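Local coordinates for protein alpha-galactosidase (Thermus thermophilus, PDB 6LCJ) that probably hydrolyses terminal alpha-galactosyl groups from oligosaccharides, as a thermostable family GH36 alpha-galactosidase that assembles into a hexamer, at residues L6-E18 with G26-P39. Numbering follows the deposited sequence.
Sequences LNLGGAEVFLRAE and GVRLWGREVRVFPP
Arg-16 and Arg-35 sit side by side on neighbouring antiparallel strands, 12-17 and 33-37, as a hydrogen-bonded pair: Arg-16 N gives to Arg-35 O at 2.7 Å, and Arg-35 N returns a bond to Arg-16 O. Their CB atoms touch on the same face of the sheet, and from there the two extended chains lead off separately. Arg-35 turns the edge of its guanidinium to Glu-33, with NE and NH2 both reaching the single oxygen OE2, each at 3.1 Å and close to the guanidinium plane. Glu-33 has a second mate in Arg-125, and Arg-35 NH2 also binds the carbonyl oxygen of Asp-256 of a neighbouring subunit. A leucine in place of Arg-35 would probably leave Glu-33 OE2 without its two-nitrogen grip and cost the bond to the neighbouring subunit. Further along the strands Phe-37 N bonds to Phe-14 O, and on the face of the two arginines the ring of Phe-37 brings its edge to this carbonyl, CD2 lying 3.4 Å from Phe-14 O. Past Phe-37, Pro-39 sets CG against Ala-11 CB and, obliquely, against Val-13 CG2 at 3.9 Å.

The other face is oily. Leu-15 packs CB on Val-36 CG2; with CG tucked between its backbone N and carbonyl carbon (chi1 72°), its CD1 meets Leu-29 CD2 tip to tip at 3.5 Å. Ala-17 CB rests against both Leu-29 CB and Val-34 CG1, while Leu-6 CD1 meets Val-27 CG1 end to end. Beyond them, Glu-18 N bonds to Trp-30 O at 2.9 Å, tying the two layers where the chain crosses over. Strands 12-17 and 33-37 belong to one antiparallel sheet and 26-30 to another, their apolar faces packed together as in the N-terminal beta-sandwich domain of GH36 enzymes.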
loop_
_atom_site.group_PDB
_atom_site.type_symbol
_atom_site.label_atom_id
_atom_site.label_comp_id
_atom_site.label_asym_id
_atom_site.label_seq_id
_atom_site.Cartn_x
_atom_site.Cartn_y
_atom_site.Cartn_z
ATOM N N LEU E 6 44.951 -20.732 2.196
ATOM C CA LEU E 6 46.010 -21.066 1.260
ATOM C C LEU E 6 46.639 -19.801 0.713
ATOM O O LEU E 6 46.103 -18.696 0.844
ATOM C CB LEU E 6 45.510 -21.939 0.106
ATOM C CG LEU E 6 44.581 -21.267 -0.892
ATOM C CD1 LEU E 6 44.828 -21.799 -2.278
ATOM C CD2 LEU E 6 43.221 -21.614 -0.493
ATOM N N ASN E 7 47.801 -19.990 0.099
ATOM C CA ASN E 7 48.496 -18.936 -0.622
ATOM C C ASN E 7 48.274 -19.149 -2.114
ATOM O O ASN E 7 48.470 -20.258 -2.622
ATOM C CB ASN E 7 49.985 -18.940 -0.280
ATOM C CG ASN E 7 50.811 -18.231 -1.318
ATOM O OD1 ASN E 7 51.698 -18.830 -1.931
ATOM N ND2 ASN E 7 50.526 -16.944 -1.531
ATOM N N LEU E 8 47.843 -18.100 -2.815
ATOM C CA LEU E 8 47.318 -18.286 -4.164
ATOM C C LEU E 8 48.039 -17.443 -5.206
ATOM O O LEU E 8 48.541 -17.997 -6.191
ATOM C CB LEU E 8 45.814 -18.003 -4.188
ATOM C CG LEU E 8 45.077 -18.727 -5.315
ATOM C CD1 LEU E 8 45.507 -20.190 -5.455
ATOM C CD2 LEU E 8 43.584 -18.611 -5.103
ATOM N N GLY E 9 48.092 -16.128 -5.050
ATOM C CA GLY E 9 48.805 -15.340 -6.040
ATOM C C GLY E 9 49.890 -14.512 -5.398
ATOM O O GLY E 9 50.021 -13.312 -5.663
ATOM N N GLY E 10 50.683 -15.153 -4.544
ATOM C CA GLY E 10 51.485 -14.395 -3.618
ATOM C C GLY E 10 50.688 -13.783 -2.496
ATOM O O GLY E 10 51.205 -12.916 -1.788
ATOM N N ALA E 11 49.436 -14.204 -2.320
ATOM C CA ALA E 11 48.557 -13.679 -1.288
ATOM C C ALA E 11 47.969 -14.828 -0.484
ATOM O O ALA E 11 47.890 -15.967 -0.949
ATOM C CB ALA E 11 47.426 -12.828 -1.885
ATOM N N GLU E 12 47.555 -14.503 0.737
ATOM C CA GLU E 12 46.886 -15.439 1.634
ATOM C C GLU E 12 45.375 -15.308 1.454
ATOM O O GLU E 12 44.806 -14.241 1.712
ATOM C CB GLU E 12 47.286 -15.142 3.078
ATOM C CG GLU E 12 46.739 -16.095 4.113
ATOM C CD GLU E 12 47.121 -15.678 5.523
ATOM O OE1 GLU E 12 47.142 -14.452 5.798
ATOM O OE2 GLU E 12 47.403 -16.574 6.349
ATOM N N VAL E 13 44.723 -16.379 1.010
ATOM C CA VAL E 13 43.302 -16.335 0.683
ATOM C C VAL E 13 42.559 -17.291 1.604
ATOM O O VAL E 13 42.964 -18.447 1.771
ATOM C CB VAL E 13 43.048 -16.677 -0.796
ATOM C CG1 VAL E 13 41.572 -16.559 -1.118
ATOM C CG2 VAL E 13 43.882 -15.763 -1.701
ATOM N N PHE E 14 41.485 -16.806 2.207
ATOM C CA PHE E 14 40.666 -17.615 3.091
ATOM C C PHE E 14 39.429 -18.074 2.335
ATOM O O PHE E 14 38.886 -17.334 1.507
ATOM C CB PHE E 14 40.278 -16.827 4.345
ATOM C CG PHE E 14 41.457 -16.439 5.188
ATOM C CD1 PHE E 14 42.124 -17.389 5.945
ATOM C CD2 PHE E 14 41.926 -15.132 5.193
ATOM C CE1 PHE E 14 43.225 -17.038 6.702
ATOM C CE2 PHE E 14 43.025 -14.777 5.947
ATOM C CZ PHE E 14 43.670 -15.733 6.708
ATOM N N LEU E 15 38.996 -19.304 2.603
ATOM C CA LEU E 15 37.844 -19.822 1.888
ATOM C C LEU E 15 37.177 -20.919 2.689
ATOM O O LEU E 15 37.751 -21.498 3.613
ATOM C CB LEU E 15 38.206 -20.378 0.507
ATOM C CG LEU E 15 38.967 -21.692 0.622
ATOM C CD1 LEU E 15 38.583 -22.687 -0.435
ATOM C CD2 LEU E 15 40.371 -21.333 0.500
ATOM N N ARG E 16 35.957 -21.219 2.280
ATOM C CA ARG E 16 35.169 -22.279 2.870
ATOM C C ARG E 16 34.726 -23.208 1.756
ATOM O O ARG E 16 33.971 -22.802 0.870
ATOM C CB ARG E 16 33.970 -21.707 3.615
ATOM C CG ARG E 16 33.582 -22.552 4.782
ATOM C CD ARG E 16 32.421 -21.945 5.487
ATOM N NE ARG E 16 31.755 -22.941 6.302
ATOM C CZ ARG E 16 31.055 -22.648 7.387
ATOM N NH1 ARG E 16 30.939 -21.380 7.780
ATOM N NH2 ARG E 16 30.475 -23.623 8.072
ATOM N N ALA E 17 35.211 -24.442 1.791
ATOM C CA ALA E 17 34.865 -25.436 0.793
ATOM C C ALA E 17 34.976 -26.804 1.445
ATOM O O ALA E 17 35.538 -26.948 2.531
ATOM C CB ALA E 17 35.767 -25.327 -0.443
ATOM N N GLU E 18 34.424 -27.813 0.775
ATOM C CA GLU E 18 34.471 -29.165 1.310
ATOM C C GLU E 18 35.742 -29.906 0.929
ATOM O O GLU E 18 36.113 -30.861 1.617
ATOM C CB GLU E 18 33.269 -29.972 0.847
ATOM C CG GLU E 18 31.956 -29.303 1.161
ATOM C CD GLU E 18 30.776 -30.164 0.778
ATOM O OE1 GLU E 18 29.716 -29.586 0.446
ATOM O OE2 GLU E 18 30.916 -31.416 0.798
ATOM N N GLY E 26 46.093 -22.540 -10.371
ATOM C CA GLY E 26 45.399 -22.253 -9.133
ATOM C C GLY E 26 45.075 -23.517 -8.370
ATOM O O GLY E 26 45.938 -24.387 -8.196
ATOM N N VAL E 27 43.828 -23.647 -7.924
ATOM C CA VAL E 27 43.399 -24.781 -7.121
ATOM C C VAL E 27 42.010 -25.204 -7.575
ATOM O O VAL E 27 41.320 -24.497 -8.307
ATOM C CB VAL E 27 43.380 -24.467 -5.606
ATOM C CG1 VAL E 27 44.795 -24.310 -5.061
ATOM C CG2 VAL E 27 42.529 -23.220 -5.334
ATOM N N ARG E 28 41.595 -26.365 -7.095
ATOM C CA ARG E 28 40.283 -26.914 -7.391
ATOM C C ARG E 28 39.556 -27.158 -6.077
ATOM O O ARG E 28 40.074 -27.849 -5.195
ATOM C CB ARG E 28 40.403 -28.200 -8.199
ATOM C CG ARG E 28 39.076 -28.744 -8.639
ATOM C CD ARG E 28 39.250 -30.030 -9.420
ATOM N NE ARG E 28 40.042 -29.853 -10.631
ATOM C CZ ARG E 28 39.592 -30.157 -11.843
ATOM N NH1 ARG E 28 38.354 -30.649 -11.982
ATOM N NH2 ARG E 28 40.373 -29.968 -12.907
ATOM N N LEU E 29 38.366 -26.582 -5.951
ATOM C CA LEU E 29 37.524 -26.720 -4.775
ATOM C C LEU E 29 36.421 -27.721 -5.067
ATOM O O LEU E 29 36.118 -28.016 -6.225
ATOM C CB LEU E 29 36.919 -25.369 -4.384
ATOM C CG LEU E 29 37.907 -24.201 -4.330
ATOM C CD1 LEU E 29 37.206 -22.931 -3.876
ATOM C CD2 LEU E 29 39.091 -24.527 -3.415
ATOM N N TRP E 30 35.824 -28.254 -4.001
ATOM C CA TRP E 30 34.605 -29.039 -4.138
ATOM C C TRP E 30 33.533 -28.527 -3.197
ATOM O O TRP E 30 33.829 -28.146 -2.061
ATOM C CB TRP E 30 34.837 -30.507 -3.863
ATOM C CG TRP E 30 34.834 -31.249 -5.114
ATOM C CD1 TRP E 30 33.744 -31.743 -5.784
ATOM C CD2 TRP E 30 35.980 -31.550 -5.914
ATOM N NE1 TRP E 30 34.154 -32.354 -6.954
ATOM C CE2 TRP E 30 35.521 -32.251 -7.053
ATOM C CE3 TRP E 30 37.353 -31.311 -5.769
ATOM C CZ2 TRP E 30 36.390 -32.711 -8.042
ATOM C CZ3 TRP E 30 38.210 -31.768 -6.747
ATOM C CH2 TRP E 30 37.727 -32.464 -7.869
ATOM N N GLY E 31 32.288 -28.521 -3.670
ATOM C CA GLY E 31 31.186 -28.182 -2.796
ATOM C C GLY E 31 29.994 -27.553 -3.471
ATOM O O GLY E 31 30.139 -26.730 -4.381
ATOM N N ARG E 32 28.798 -27.939 -3.028
ATOM C CA ARG E 32 27.590 -27.289 -3.514
ATOM C C ARG E 32 27.661 -25.785 -3.306
ATOM O O ARG E 32 27.242 -25.009 -4.172
ATOM C CB ARG E 32 26.357 -27.873 -2.823
ATOM C CG ARG E 32 25.110 -27.870 -3.697
ATOM C CD ARG E 32 23.837 -27.763 -2.868
ATOM N NE ARG E 32 22.684 -27.330 -3.663
ATOM C CZ ARG E 32 21.922 -26.275 -3.359
ATOM N NH1 ARG E 32 22.193 -25.543 -2.285
ATOM N NH2 ARG E 32 20.891 -25.943 -4.132
ATOM N N GLU E 33 28.207 -25.348 -2.176
ATOM C CA GLU E 33 28.422 -23.931 -1.933
ATOM C C GLU E 33 29.849 -23.710 -1.465
ATOM O O GLU E 33 30.346 -24.455 -0.617
ATOM C CB GLU E 33 27.442 -23.364 -0.904
ATOM C CG GLU E 33 27.491 -21.850 -0.889
ATOM C CD GLU E 33 26.496 -21.228 0.055
ATOM O OE1 GLU E 33 25.310 -21.644 0.051
ATOM O OE2 GLU E 33 26.916 -20.324 0.810
ATOM N N VAL E 34 30.509 -22.702 -2.027
ATOM C CA VAL E 34 31.870 -22.362 -1.644
ATOM C C VAL E 34 31.938 -20.861 -1.416
ATOM O O VAL E 34 31.217 -20.082 -2.043
ATOM C CB VAL E 34 32.919 -22.816 -2.691
ATOM C CG1 VAL E 34 32.872 -24.337 -2.873
ATOM C CG2 VAL E 34 32.719 -22.103 -4.018
ATOM N N ARG E 35 32.795 -20.461 -0.483
ATOM C CA ARG E 35 32.948 -19.064 -0.118
ATOM C C ARG E 35 34.422 -18.722 -0.176
ATOM O O ARG E 35 35.237 -19.399 0.448
ATOM C CB ARG E 35 32.381 -18.792 1.277
ATOM C CG ARG E 35 30.916 -19.134 1.390
ATOM C CD ARG E 35 30.235 -18.343 2.483
ATOM N NE ARG E 35 28.803 -18.590 2.470
ATOM C CZ ARG E 35 27.967 -18.232 3.432
ATOM N NH1 ARG E 35 28.428 -17.608 4.508
ATOM N NH2 ARG E 35 26.670 -18.504 3.317
ATOM N N VAL E 36 34.762 -17.687 -0.932
ATOM C CA VAL E 36 36.139 -17.244 -1.093
ATOM C C VAL E 36 36.192 -15.785 -0.680
ATOM O O VAL E 36 35.361 -14.986 -1.125
ATOM C CB VAL E 36 36.631 -17.426 -2.542
ATOM C CG1 VAL E 36 38.032 -16.881 -2.698
ATOM C CG2 VAL E 36 36.572 -18.889 -2.956
ATOM N N PHE E 37 37.153 -15.437 0.184
ATOM C CA PHE E 37 37.227 -14.060 0.653
ATOM C C PHE E 37 38.458 -13.393 0.078
ATOM O O PHE E 37 39.561 -13.941 0.193
ATOM C CB PHE E 37 37.253 -13.988 2.182
ATOM C CG PHE E 37 36.087 -14.670 2.826
ATOM C CD1 PHE E 37 34.957 -13.952 3.179
ATOM C CD2 PHE E 37 36.107 -16.037 3.044
ATOM C CE1 PHE E 37 33.873 -14.592 3.745
ATOM C CE2 PHE E 37 35.028 -16.687 3.603
ATOM C CZ PHE E 37 33.909 -15.967 3.960
ATOM N N PRO E 38 38.307 -12.243 -0.571
ATOM C CA PRO E 38 39.451 -11.563 -1.138
ATOM C C PRO E 38 40.393 -11.094 -0.048
ATOM O O PRO E 38 39.961 -10.645 1.027
ATOM C CB PRO E 38 38.826 -10.374 -1.883
ATOM C CG PRO E 38 37.530 -10.153 -1.204
ATOM C CD PRO E 38 37.054 -11.513 -0.810
ATOM N N PRO E 39 41.677 -11.201 -0.283
ATOM C CA PRO E 39 42.652 -10.623 0.643
ATOM C C PRO E 39 42.947 -9.172 0.303
ATOM O O PRO E 39 44.046 -8.679 0.559
ATOM C CB PRO E 39 43.874 -11.518 0.437
ATOM C CG PRO E 39 43.787 -11.896 -1.023
ATOM C CD PRO E 39 42.319 -11.948 -1.380
#